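Local coordinates for variant surface glycoprotein MITAT 1.1 (Trypanosoma brucei brucei, PDB 5LY9), which forms the dense surface coat of the parasite, whose switching among antigenically distinct versions lets the trypanosome evade the host immune response, at residues Ile42-Leu53 / Leu65-Thr76; Asp317-Pro325 / Glu334-Asp342. All coordinates share one frame; numbering follows the deposited sequence.

Contact 1 of 2, residues Ile42-Leu53 / Leu65-Thr76. Unlike the reference sequence in segment 65-76: Leu65 (reference Ser). With NAG (2-acetamido-2-deoxy-beta-D-glucopyranose), chain C; NAG (2-acetamido-2-deoxy-beta-D-glucopyranose), chain B.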
loop_
_atom_site.group_PDB
_atom_site.type_symbol
_atom_site.label_atom_id
_atom_site.label_comp_id
_atom_site.label_asym_id
_atom_site.label_seq_id
_atom_site.Cartn_x
_atom_site.Cartn_y
_atom_site.Cartn_z
ATOM N N ILE A 42 7.108 -11.183 -16.981
ATOM C CA ILE A 42 8.443 -11.787 -17.014
ATOM C C ILE A 42 8.387 -13.229 -16.578
ATOM O O ILE A 42 9.114 -14.094 -17.171
ATOM C CB ILE A 42 9.461 -10.955 -16.209
ATOM C CG1 ILE A 42 9.592 -9.542 -16.804
ATOM C CG2 ILE A 42 10.858 -11.512 -16.270
ATOM C CD1 ILE A 42 10.327 -8.632 -15.874
ATOM N N LYS A 43 7.560 -13.542 -15.607
ATOM C CA LYS A 43 7.288 -14.958 -15.283
ATOM C C LYS A 43 6.723 -15.689 -16.461
ATOM O O LYS A 43 7.130 -16.842 -16.721
ATOM C CB LYS A 43 6.389 -15.093 -14.050
ATOM C CG LYS A 43 6.062 -16.481 -13.616
ATOM C CD LYS A 43 7.226 -17.365 -13.199
ATOM C CE LYS A 43 7.917 -16.950 -11.903
ATOM N NZ LYS A 43 9.217 -17.616 -11.516
ATOM N N ALA A 44 5.769 -15.064 -17.175
ATOM C CA ALA A 44 5.222 -15.750 -18.351
ATOM C C ALA A 44 6.330 -16.048 -19.373
ATOM O O ALA A 44 6.378 -17.120 -19.964
ATOM C CB ALA A 44 4.125 -14.944 -18.969
ATOM N N ALA A 45 7.258 -15.131 -19.551
ATOM C CA ALA A 45 8.347 -15.348 -20.483
ATOM C C ALA A 45 9.260 -16.492 -20.023
ATOM O O ALA A 45 9.674 -17.338 -20.847
ATOM C CB ALA A 45 9.130 -14.081 -20.700
ATOM N N GLU A 46 9.568 -16.546 -18.713
ATOM C CA GLU A 46 10.255 -17.663 -18.159
ATOM C C GLU A 46 9.564 -18.966 -18.512
ATOM O O GLU A 46 10.186 -19.925 -18.970
ATOM C CB GLU A 46 10.411 -17.505 -16.637
ATOM C CG GLU A 46 11.119 -18.677 -15.980
ATOM C CD GLU A 46 11.024 -18.741 -14.487
ATOM O OE1 GLU A 46 10.535 -17.813 -13.843
ATOM O OE2 GLU A 46 11.471 -19.759 -13.913
ATOM N N TYR A 47 8.247 -18.978 -18.308
ATOM C CA TYR A 47 7.469 -20.187 -18.576
ATOM C C TYR A 47 7.523 -20.592 -20.066
ATOM O O TYR A 47 7.690 -21.748 -20.401
ATOM C CB TYR A 47 6.039 -20.043 -18.121
ATOM C CG TYR A 47 5.735 -20.309 -16.677
ATOM C CD1 TYR A 47 6.201 -21.438 -16.047
ATOM C CD2 TYR A 47 4.848 -19.526 -15.971
ATOM C CE1 TYR A 47 5.928 -21.708 -14.695
ATOM C CE2 TYR A 47 4.547 -19.815 -14.641
ATOM C CZ TYR A 47 5.081 -20.909 -14.017
ATOM O OH TYR A 47 4.721 -21.266 -12.729
ATOM N N LYS A 48 7.388 -19.624 -20.958
ATOM C CA LYS A 48 7.358 -19.917 -22.404
ATOM C C LYS A 48 8.643 -20.540 -22.824
ATOM O O LYS A 48 8.646 -21.541 -23.527
ATOM C CB LYS A 48 7.024 -18.684 -23.252
ATOM C CG LYS A 48 5.613 -18.219 -22.972
ATOM C CD LYS A 48 5.104 -17.160 -23.900
ATOM C CE LYS A 48 4.190 -16.178 -23.226
ATOM N NZ LYS A 48 3.511 -15.323 -24.222
ATOM N N VAL A 49 9.764 -19.935 -22.431
ATOM C CA VAL A 49 11.078 -20.529 -22.815
ATOM C C VAL A 49 11.229 -21.893 -22.185
ATOM O O VAL A 49 11.688 -22.831 -22.834
ATOM C CB VAL A 49 12.274 -19.594 -22.516
ATOM C CG1 VAL A 49 13.522 -20.188 -23.092
ATOM C CG2 VAL A 49 12.057 -18.178 -23.102
ATOM N N SER A 50 10.803 -22.052 -20.926
ATOM C CA SER A 50 10.875 -23.349 -20.245
ATOM C C SER A 50 10.073 -24.441 -20.947
ATOM O O SER A 50 10.520 -25.595 -21.065
ATOM C CB SER A 50 10.377 -23.275 -18.820
ATOM O OG SER A 50 11.095 -22.316 -18.015
ATOM N N ILE A 51 8.865 -24.096 -21.392
ATOM C CA ILE A 51 8.019 -25.009 -22.089
ATOM C C ILE A 51 8.657 -25.424 -23.442
ATOM O O ILE A 51 8.687 -26.599 -23.790
ATOM C CB ILE A 51 6.612 -24.371 -22.353
ATOM C CG1 ILE A 51 5.800 -24.224 -21.048
ATOM C CG2 ILE A 51 5.880 -25.172 -23.430
ATOM C CD1 ILE A 51 4.710 -23.143 -21.115
ATOM N N TYR A 52 9.195 -24.445 -24.167
ATOM C CA TYR A 52 9.836 -24.739 -25.443
ATOM C C TYR A 52 10.990 -25.739 -25.211
ATOM O O TYR A 52 11.180 -26.716 -25.966
ATOM C CB TYR A 52 10.417 -23.493 -26.038
ATOM C CG TYR A 52 10.998 -23.736 -27.404
ATOM C CD1 TYR A 52 12.266 -24.150 -27.553
ATOM C CD2 TYR A 52 10.232 -23.430 -28.546
ATOM C CE1 TYR A 52 12.789 -24.399 -28.843
ATOM C CE2 TYR A 52 10.752 -23.618 -29.829
ATOM C CZ TYR A 52 12.009 -24.108 -29.958
ATOM O OH TYR A 52 12.536 -24.337 -31.230
ATOM N N LEU A 53 11.805 -25.483 -24.199
ATOM C CA LEU A 53 12.901 -26.387 -23.902
ATOM C C LEU A 53 12.418 -27.754 -23.522
ATOM O O LEU A 53 13.029 -28.782 -23.934
ATOM C CB LEU A 53 13.735 -25.834 -22.783
ATOM C CG LEU A 53 14.578 -24.635 -23.163
ATOM C CD1 LEU A 53 15.030 -23.862 -21.928
ATOM C CD2 LEU A 53 15.778 -25.109 -23.929
ATOM N N LEU A 65 18.684 -20.533 -25.343
ATOM C CA LEU A 65 17.350 -20.591 -24.690
ATOM C C LEU A 65 17.469 -20.822 -23.157
ATOM O O LEU A 65 16.711 -20.263 -22.374
ATOM C CB LEU A 65 16.514 -21.681 -25.347
ATOM C CG LEU A 65 16.128 -21.301 -26.798
ATOM C CD1 LEU A 65 15.328 -22.399 -27.419
ATOM C CD2 LEU A 65 15.278 -20.053 -26.811
ATOM N N THR A 66 18.444 -21.617 -22.751
ATOM C CA THR A 66 18.749 -21.806 -21.326
ATOM C C THR A 66 19.066 -20.455 -20.683
ATOM O O THR A 66 18.559 -20.133 -19.625
ATOM C CB THR A 66 19.872 -22.773 -21.111
ATOM O OG1 THR A 66 19.480 -24.086 -21.553
ATOM C CG2 THR A 66 20.283 -22.872 -19.678
ATOM N N LEU A 67 19.933 -19.707 -21.328
ATOM C CA LEU A 67 20.319 -18.384 -20.889
ATOM C C LEU A 67 19.147 -17.480 -20.763
ATOM O O LEU A 67 18.966 -16.776 -19.726
ATOM C CB LEU A 67 21.332 -17.824 -21.837
ATOM C CG LEU A 67 21.783 -16.434 -21.468
ATOM C CD1 LEU A 67 22.488 -16.379 -20.085
ATOM C CD2 LEU A 67 22.631 -15.867 -22.528
ATOM N N LEU A 68 18.254 -17.452 -21.771
ATOM C CA LEU A 68 17.133 -16.558 -21.723
ATOM C C LEU A 68 16.139 -16.967 -20.625
ATOM O O LEU A 68 15.606 -16.116 -19.935
ATOM C CB LEU A 68 16.432 -16.500 -23.097
ATOM C CG LEU A 68 17.236 -15.750 -24.128
ATOM C CD1 LEU A 68 16.683 -16.026 -25.560
ATOM C CD2 LEU A 68 17.285 -14.292 -23.865
ATOM N N ARG A 69 15.925 -18.269 -20.455
ATOM C CA ARG A 69 15.030 -18.807 -19.400
ATOM C C ARG A 69 15.569 -18.392 -18.054
ATOM O O ARG A 69 14.823 -17.946 -17.202
ATOM C CB ARG A 69 14.993 -20.308 -19.550
ATOM C CG ARG A 69 14.180 -21.056 -18.481
ATOM C CD ARG A 69 15.032 -21.836 -17.509
ATOM N NE ARG A 69 14.134 -22.618 -16.671
ATOM C CZ ARG A 69 13.621 -23.805 -16.994
ATOM N NH1 ARG A 69 13.977 -24.483 -18.082
ATOM N NH2 ARG A 69 12.722 -24.325 -16.206
ATOM N N GLY A 70 16.875 -18.571 -17.886
ATOM C CA GLY A 70 17.546 -18.167 -16.624
ATOM C C GLY A 70 17.444 -16.701 -16.365
ATOM O O GLY A 70 17.231 -16.287 -15.197
ATOM N N TYR A 71 17.574 -15.889 -17.429
ATOM C CA TYR A 71 17.437 -14.462 -17.328
ATOM C C TYR A 71 16.060 -14.032 -16.882
ATOM O O TYR A 71 15.887 -13.263 -15.923
ATOM C CB TYR A 71 17.856 -13.813 -18.625
ATOM C CG TYR A 71 17.444 -12.425 -18.789
ATOM C CD1 TYR A 71 18.233 -11.392 -18.375
ATOM C CD2 TYR A 71 16.239 -12.150 -19.377
ATOM C CE1 TYR A 71 17.797 -10.115 -18.470
ATOM C CE2 TYR A 71 15.776 -10.908 -19.468
ATOM C CZ TYR A 71 16.572 -9.851 -19.043
ATOM O OH TYR A 71 16.117 -8.530 -19.243
ATOM N N PHE A 72 15.065 -14.543 -17.552
ATOM C CA PHE A 72 13.710 -14.170 -17.150
ATOM C C PHE A 72 13.396 -14.640 -15.732
ATOM O O PHE A 72 12.762 -13.916 -14.961
ATOM C CB PHE A 72 12.657 -14.770 -18.122
ATOM C CG PHE A 72 12.701 -14.167 -19.506
ATOM C CD1 PHE A 72 12.623 -12.813 -19.689
ATOM C CD2 PHE A 72 12.756 -14.974 -20.631
ATOM C CE1 PHE A 72 12.669 -12.208 -20.974
ATOM C CE2 PHE A 72 12.839 -14.410 -21.913
ATOM C CZ PHE A 72 12.804 -13.053 -22.075
ATOM N N ALA A 73 13.826 -15.834 -15.376
ATOM C CA ALA A 73 13.688 -16.283 -13.981
ATOM C C ALA A 73 14.328 -15.340 -12.976
ATOM O O ALA A 73 13.657 -14.925 -12.020
ATOM C CB ALA A 73 14.241 -17.661 -13.812
ATOM N N ARG A 74 15.570 -14.972 -13.179
ATOM C CA ARG A 74 16.187 -14.002 -12.248
ATOM C C ARG A 74 15.388 -12.740 -12.180
ATOM O O ARG A 74 15.223 -12.161 -11.106
ATOM C CB ARG A 74 17.665 -13.665 -12.573
ATOM C CG ARG A 74 18.614 -14.751 -12.163
ATOM C CD ARG A 74 20.013 -14.187 -11.938
ATOM N NE ARG A 74 20.936 -15.221 -11.546
ATOM C CZ ARG A 74 22.234 -15.058 -11.442
ATOM N NH1 ARG A 74 22.810 -13.862 -11.653
ATOM N NH2 ARG A 74 22.977 -16.085 -11.112
ATOM N N LYS A 75 14.930 -12.262 -13.327
ATOM C CA LYS A 75 14.274 -10.977 -13.362
ATOM C C LYS A 75 12.915 -11.006 -12.688
ATOM O O LYS A 75 12.573 -10.057 -11.977
ATOM C CB LYS A 75 14.154 -10.435 -14.754
ATOM C CG LYS A 75 15.528 -9.993 -15.295
ATOM C CD LYS A 75 16.107 -8.718 -14.622
ATOM C CE LYS A 75 15.315 -7.481 -14.972
ATOM N NZ LYS A 75 15.457 -6.310 -14.098
ATOM N N THR A 76 12.112 -12.048 -12.899
ATOM C CA THR A 76 10.818 -12.095 -12.225
ATOM C C THR A 76 10.955 -12.402 -10.728
ATOM O O THR A 76 10.358 -11.772 -9.899
ATOM C CB THR A 76 9.866 -13.068 -12.923
ATOM O OG1 THR A 76 8.587 -12.920 -12.336
ATOM C CG2 THR A 76 10.344 -14.521 -12.822
HETATM C C1 NAG C . 6.966 -11.105 -24.281
HETATM C C2 NAG C . 6.605 -12.514 -24.637
HETATM C C3 NAG C . 5.699 -12.604 -25.864
HETATM C C4 NAG C . 4.501 -11.660 -25.729
HETATM C C5 NAG C . 5.067 -10.285 -25.396
HETATM C C6 NAG C . 4.031 -9.186 -25.255
HETATM C C7 NAG C . 7.959 -14.491 -24.274
HETATM C C8 NAG C . 9.127 -15.296 -24.729
HETATM N N2 NAG C . 7.760 -13.366 -24.918
HETATM O O3 NAG C . 5.219 -13.958 -26.094
HETATM O O4 NAG C . 3.575 -11.724 -26.873
HETATM O O5 NAG C . 5.792 -10.347 -24.140
HETATM O O6 NAG C . 3.140 -9.580 -24.245
HETATM O O7 NAG C . 7.266 -14.797 -23.335
HETATM C C1 NAG B . 10.316 -8.705 -21.092
HETATM C C2 NAG B . 8.846 -8.316 -21.069
HETATM C C3 NAG B . 7.959 -9.455 -21.427
HETATM C C4 NAG B . 8.418 -9.990 -22.791
HETATM C C5 NAG B . 9.889 -10.375 -22.728
HETATM C C6 NAG B . 10.494 -10.860 -24.052
HETATM C C7 NAG B . 8.186 -6.551 -19.517
HETATM C C8 NAG B . 7.820 -6.142 -18.116
HETATM N N2 NAG B . 8.485 -7.834 -19.741
HETATM O O3 NAG B . 6.618 -8.995 -21.536
HETATM O O4 NAG B . 7.649 -11.162 -23.047
HETATM O O5 NAG B . 10.628 -9.232 -22.380
HETATM O O6 NAG B . 10.168 -9.932 -25.098
HETATM O O7 NAG B . 8.236 -5.738 -20.412
HETATM O O HOH W 1 14.017 -21.350 -13.992
HETATM O O HOH W 2 10.880 -22.299 -15.014
HETATM O O HOH W 3 12.340 -26.545 -19.142
#
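Arg69 packs across Val49 and Ser50, and its course can be traced atom by atom. Its CB lies 3.8 Å from Val49 CG1. CG, anti to the backbone N (chi1 176°), passes close to Ser50 OG, and a bend at chi2 lays the guanidinium flat beneath that hydroxyl: Ser50 OG stands 3.0 Å above the plane, over its centre. The angles to Arg69 NE and NH2 are poor for hydrogen bonding, and Ser50 OG instead donates to Glu46 O, 2.7 Å away within its own helix. At the tip, water does the bridging. Water 1 joins NE, and water 2 joins NH2, to Glu46 OE2; water 3 links NH1 to Ser50 O. The opposite charges of Glu46 and Arg69 thus meet through solvent, with Arg69 NE 4.8 Å from Glu46 OE2.

Segments 42-53 and 65-76 lie on helices 24-55 and 62-114, which form the antiparallel helical hairpin characteristic of the A-type variant surface glycoprotein's N-terminal domain. The segment axes approach to 8.1 Å and cross at -155°, and Glu46, Arg69 and Phe72 each fit knob-into-hole among four residues of the opposing helix. Phe72 receives the methyl of Ala45 squarely: CB lies 3.6 Å from the ring centroid and 7° off the normal, a CH-pi contact. Tyr71 CD2 lies over the opposite face, toward its rim, while Val49 CG2 meets the ring's edge. Glu46 extends past Ala73, its OE1 salt-bridged to Lys43 NZ and its OE2 also hydrogen-bonded to Tyr47 OH of the second subunit. Farther along, Leu65, which differs from the reference sequence, reaches Tyr52 CD1 with its CD1 at 3.5 Å. On the glycan side, Lys48 NZ donates to O3 of the chain C NAG at 2.9 Å.

Contact 2 of 2, residues Asp317-Pro325 / Glu334-Asp342; sequences DMVDAEIIP and EAPLGKIHD. With NAG (2-acetamido-2-deoxy-beta-D-glucopyranose), chain C; MAN (alpha-D-mannopyranose), chain D.
Asp320 and Gly338 come unusually close, their CA atoms 3.9 Å apart, where the last turn of helix 313-321 meets the 3-10 segment 337-339. Gly338 carries no side chain, and the backbones can close to this distance; its N donates to Asp320 O at 2.8 Å, in the carbonyl plane on a lone pair. Beside it, Leu337 N reaches Glu322 O at 2.9 Å, nearly along the C=O axis.

Strand 323-324, following the helix, pairs with strand 335-336, preceding the 3-10 segment, as an antiparallel beta hairpin. Ile324 and Ala335 form its hydrogen-bonded pair, Ile324 N to Ala335 O nearly straight at 173° and Ala335 N to Ile324 O. Ile323 and Pro336 form the neighbouring non-hydrogen-bonded pair, a position where the proline's lack of an N-H costs no bond. Ile323 CD1 rests 3.9 Å from Pro336 CB, on their shared face. On the face of Ile324 and Ala335, with CG1 anti to the carbonyl carbon (chi1 -51°), Ile324 CG1 lies 3.8 Å from Leu337 CD2, just past the strand, and also touches Ile340 CD1. Ile51 of helix 24-55 also packs on Ile324, and helix 343-367 on Ile340, so the hairpin lies against the helical bundle.

Asp320 turns its carboxylate to the glycan: O3 of the chain C NAG donates to OD1 at 2.5 Å, while the mannose C6 lies 3.5 Å from Asp320 O. All four hydrogen bonds across the segments are backbone to backbone, so the pairing's polar part depends on the main chain, with apolar side chains packing around it, while the Asp320 carboxylate's negative charge probably strengthens its short bond to the glycan hydroxyl.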
loop_
_atom_site.group_PDB
_atom_site.type_symbol
_atom_site.label_atom_id
_atom_site.label_comp_id
_atom_site.label_asym_id
_atom_site.label_seq_id
_atom_site.Cartn_x
_atom_site.Cartn_y
_atom_site.Cartn_z
ATOM N N ASP A 317 11.237 -15.049 -30.756
ATOM C CA ASP A 317 10.241 -15.292 -31.825
ATOM C C ASP A 317 9.970 -16.760 -32.096
ATOM O O ASP A 317 8.813 -17.172 -32.246
ATOM C CB ASP A 317 10.630 -14.573 -33.110
ATOM C CG ASP A 317 10.474 -13.055 -33.019
ATOM O OD1 ASP A 317 9.803 -12.490 -32.112
ATOM O OD2 ASP A 317 11.048 -12.398 -33.893
ATOM N N MET A 318 11.031 -17.563 -32.107
ATOM C CA MET A 318 10.933 -19.001 -32.228
ATOM C C MET A 318 10.125 -19.618 -31.090
ATOM O O MET A 318 9.253 -20.435 -31.297
ATOM C CB MET A 318 12.357 -19.555 -32.293
ATOM C CG MET A 318 12.451 -20.994 -32.552
ATOM S SD MET A 318 14.210 -21.379 -32.917
ATOM C CE MET A 318 14.852 -21.294 -31.286
ATOM N N VAL A 319 10.327 -19.124 -29.869
ATOM C CA VAL A 319 9.534 -19.602 -28.738
ATOM C C VAL A 319 8.039 -19.254 -28.922
ATOM O O VAL A 319 7.163 -20.095 -28.733
ATOM C CB VAL A 319 10.124 -18.983 -27.439
ATOM C CG1 VAL A 319 9.196 -19.151 -26.285
ATOM C CG2 VAL A 319 11.434 -19.675 -27.133
ATOM N N ASP A 320 7.783 -18.009 -29.271
ATOM C CA ASP A 320 6.408 -17.506 -29.501
ATOM C C ASP A 320 5.614 -18.281 -30.564
ATOM O O ASP A 320 4.431 -18.528 -30.385
ATOM C CB ASP A 320 6.425 -16.041 -29.906
ATOM C CG ASP A 320 6.682 -15.101 -28.726
ATOM O OD1 ASP A 320 6.580 -15.531 -27.541
ATOM O OD2 ASP A 320 7.017 -13.918 -29.016
ATOM N N ALA A 321 6.285 -18.748 -31.603
ATOM C CA ALA A 321 5.627 -19.452 -32.696
ATOM C C ALA A 321 5.317 -20.905 -32.364
ATOM O O ALA A 321 4.575 -21.574 -33.083
ATOM C CB ALA A 321 6.585 -19.396 -33.891
ATOM N N GLU A 322 5.876 -21.418 -31.269
ATOM C CA GLU A 322 5.784 -22.814 -30.969
ATOM C C GLU A 322 4.327 -23.136 -30.599
ATOM O O GLU A 322 3.769 -22.503 -29.739
ATOM C CB GLU A 322 6.772 -23.231 -29.866
ATOM C CG GLU A 322 6.817 -24.723 -29.574
ATOM C CD GLU A 322 7.630 -25.547 -30.595
ATOM O OE1 GLU A 322 8.125 -24.975 -31.578
ATOM O OE2 GLU A 322 7.795 -26.773 -30.362
ATOM N N ILE A 323 3.748 -24.131 -31.260
ATOM C CA ILE A 323 2.362 -24.466 -31.038
ATOM C C ILE A 323 2.188 -25.469 -29.910
ATOM O O ILE A 323 2.877 -26.472 -29.853
ATOM C CB ILE A 323 1.715 -25.079 -32.316
ATOM C CG1 ILE A 323 1.700 -24.059 -33.418
ATOM C CG2 ILE A 323 0.290 -25.586 -32.028
ATOM C CD1 ILE A 323 0.579 -23.092 -33.256
ATOM N N ILE A 324 1.283 -25.164 -29.003
ATOM C CA ILE A 324 0.890 -26.093 -27.981
ATOM C C ILE A 324 -0.409 -26.745 -28.426
ATOM O O ILE A 324 -1.431 -26.083 -28.561
ATOM C CB ILE A 324 0.638 -25.359 -26.623
ATOM C CG1 ILE A 324 1.836 -24.472 -26.266
ATOM C CG2 ILE A 324 0.337 -26.386 -25.562
ATOM C CD1 ILE A 324 3.171 -25.185 -26.321
ATOM N N PRO A 325 -0.380 -28.036 -28.637
ATOM C CA PRO A 325 -1.539 -28.729 -29.173
ATOM C C PRO A 325 -2.650 -28.871 -28.191
ATOM O O PRO A 325 -2.422 -28.900 -26.975
ATOM C CB PRO A 325 -1.022 -30.109 -29.539
ATOM C CG PRO A 325 0.290 -30.229 -28.977
ATOM C CD PRO A 325 0.829 -28.871 -28.638
ATOM N N GLU A 334 -5.509 -25.887 -30.095
ATOM C CA GLU A 334 -4.076 -25.577 -30.207
ATOM C C GLU A 334 -3.873 -24.072 -30.121
ATOM O O GLU A 334 -4.787 -23.306 -30.456
ATOM C CB GLU A 334 -3.481 -26.089 -31.486
ATOM C CG GLU A 334 -3.889 -25.258 -32.675
ATOM C CD GLU A 334 -3.193 -25.680 -33.942
ATOM O OE1 GLU A 334 -2.771 -26.853 -33.983
ATOM O OE2 GLU A 334 -3.053 -24.822 -34.859
ATOM N N ALA A 335 -2.694 -23.652 -29.680
ATOM C CA ALA A 335 -2.319 -22.229 -29.715
ATOM C C ALA A 335 -0.792 -22.015 -29.673
ATOM O O ALA A 335 -0.090 -22.746 -29.030
ATOM C CB ALA A 335 -2.955 -21.496 -28.556
ATOM N N PRO A 336 -0.302 -20.962 -30.304
ATOM C CA PRO A 336 1.102 -20.692 -30.230
ATOM C C PRO A 336 1.405 -20.015 -28.877
ATOM O O PRO A 336 0.586 -19.317 -28.315
ATOM C CB PRO A 336 1.329 -19.776 -31.405
ATOM C CG PRO A 336 0.091 -19.004 -31.550
ATOM C CD PRO A 336 -1.029 -19.891 -31.004
ATOM N N LEU A 337 2.589 -20.261 -28.333
ATOM C CA LEU A 337 2.954 -19.711 -27.036
ATOM C C LEU A 337 2.779 -18.230 -26.998
ATOM O O LEU A 337 2.405 -17.667 -25.968
ATOM C CB LEU A 337 4.403 -20.100 -26.640
ATOM C CG LEU A 337 4.591 -21.527 -26.121
ATOM C CD1 LEU A 337 6.045 -21.947 -25.976
ATOM C CD2 LEU A 337 3.869 -21.669 -24.768
ATOM N N GLY A 338 3.123 -17.571 -28.099
ATOM C CA GLY A 338 2.952 -16.134 -28.202
ATOM C C GLY A 338 1.498 -15.660 -27.947
ATOM O O GLY A 338 1.320 -14.502 -27.648
ATOM N N LYS A 339 0.497 -16.522 -28.022
ATOM C CA LYS A 339 -0.871 -16.074 -27.668
ATOM C C LYS A 339 -1.317 -16.490 -26.298
ATOM O O LYS A 339 -2.493 -16.285 -25.963
ATOM C CB LYS A 339 -1.843 -16.617 -28.687
ATOM C CG LYS A 339 -1.719 -15.843 -30.003
ATOM C CD LYS A 339 -2.474 -16.554 -31.099
ATOM C CE LYS A 339 -2.928 -15.618 -32.226
ATOM N NZ LYS A 339 -3.506 -16.457 -33.310
ATOM N N ILE A 340 -0.441 -17.107 -25.495
ATOM C CA ILE A 340 -0.888 -17.632 -24.188
ATOM C C ILE A 340 -0.136 -16.772 -23.176
ATOM O O ILE A 340 1.084 -16.787 -23.169
ATOM C CB ILE A 340 -0.454 -19.119 -24.000
ATOM C CG1 ILE A 340 -1.054 -19.991 -25.108
ATOM C CG2 ILE A 340 -0.859 -19.613 -22.632
ATOM C CD1 ILE A 340 -0.520 -21.408 -25.240
ATOM N N HIS A 341 -0.847 -15.975 -22.432
ATOM C CA HIS A 341 -0.209 -15.006 -21.497
ATOM C C HIS A 341 -0.495 -15.299 -20.001
ATOM O O HIS A 341 0.236 -14.796 -19.138
ATOM C CB HIS A 341 -0.681 -13.593 -21.852
ATOM C CG HIS A 341 -2.132 -13.363 -21.591
ATOM N ND1 HIS A 341 -2.632 -13.031 -20.342
ATOM C CD2 HIS A 341 -3.206 -13.479 -22.410
ATOM C CE1 HIS A 341 -3.954 -12.983 -20.403
ATOM N NE2 HIS A 341 -4.325 -13.212 -21.658
ATOM N N ASP A 342 -1.511 -16.108 -19.719
ATOM C CA ASP A 342 -1.949 -16.317 -18.359
ATOM C C ASP A 342 -0.956 -17.187 -17.635
ATOM O O ASP A 342 -0.685 -18.315 -18.080
ATOM C CB ASP A 342 -3.321 -16.930 -18.345
ATOM C CG ASP A 342 -3.846 -17.118 -16.958
ATOM O OD1 ASP A 342 -4.294 -16.120 -16.321
ATOM O OD2 ASP A 342 -3.736 -18.236 -16.448
HETATM C C1 NAG C . 6.966 -11.105 -24.281
HETATM C C2 NAG C . 6.605 -12.514 -24.637
HETATM C C3 NAG C . 5.699 -12.604 -25.864
HETATM C C4 NAG C . 4.501 -11.660 -25.729
HETATM C C5 NAG C . 5.067 -10.285 -25.396
HETATM C C6 NAG C . 4.031 -9.186 -25.255
HETATM C C7 NAG C . 7.959 -14.491 -24.274
HETATM C C8 NAG C . 9.127 -15.296 -24.729
HETATM N N2 NAG C . 7.760 -13.366 -24.918
HETATM O O3 NAG C . 5.219 -13.958 -26.094
HETATM O O4 NAG C . 3.575 -11.724 -26.873
HETATM O O5 NAG C . 5.792 -10.347 -24.140
HETATM O O6 NAG C . 3.140 -9.580 -24.245
HETATM O O7 NAG C . 7.266 -14.797 -23.335
HETATM C C1 MAN D . 3.737 -12.627 -32.790
HETATM C C2 MAN D . 3.020 -12.259 -34.074
HETATM C C3 MAN D . 1.642 -12.873 -33.989
HETATM C C4 MAN D . 1.708 -14.379 -33.734
HETATM C C5 MAN D . 2.660 -14.802 -32.598
HETATM C C6 MAN D . 3.160 -16.247 -32.733
HETATM O O2 MAN D . 3.786 -12.706 -35.228
HETATM O O3 MAN D . 1.011 -12.514 -35.227
HETATM O O4 MAN D . 0.412 -14.821 -33.380
HETATM O O5 MAN D . 3.837 -14.030 -32.624
HETATM O O6 MAN D . 4.405 -16.365 -33.500
#

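How the contacts relate
Contact 1 and contact 2 lie in series along the chain, with centres 14 Å apart, and meet through Lys48 and Tyr52 of helix 24-55. Lys48 NZ is 3.1 Å from Leu337 O, a probable hydrogen bond, with a weak one to Ile340 O. Tyr52 packs on segment 317-325, its CE2 3.4 Å from Glu322 OE1 and its OH 3.6 Å from Met318 CG, the carboxylate of Glu322 being salt-bridged to Lys55. The carbohydrate, not an active site, is what the two share: O3 of the chain C NAG accepts from Lys48 and donates to Asp320, so one hydroxyl joins both contacts. The predicted N-glycosylation residue, Asn266, packs on Phe72 of contact 1.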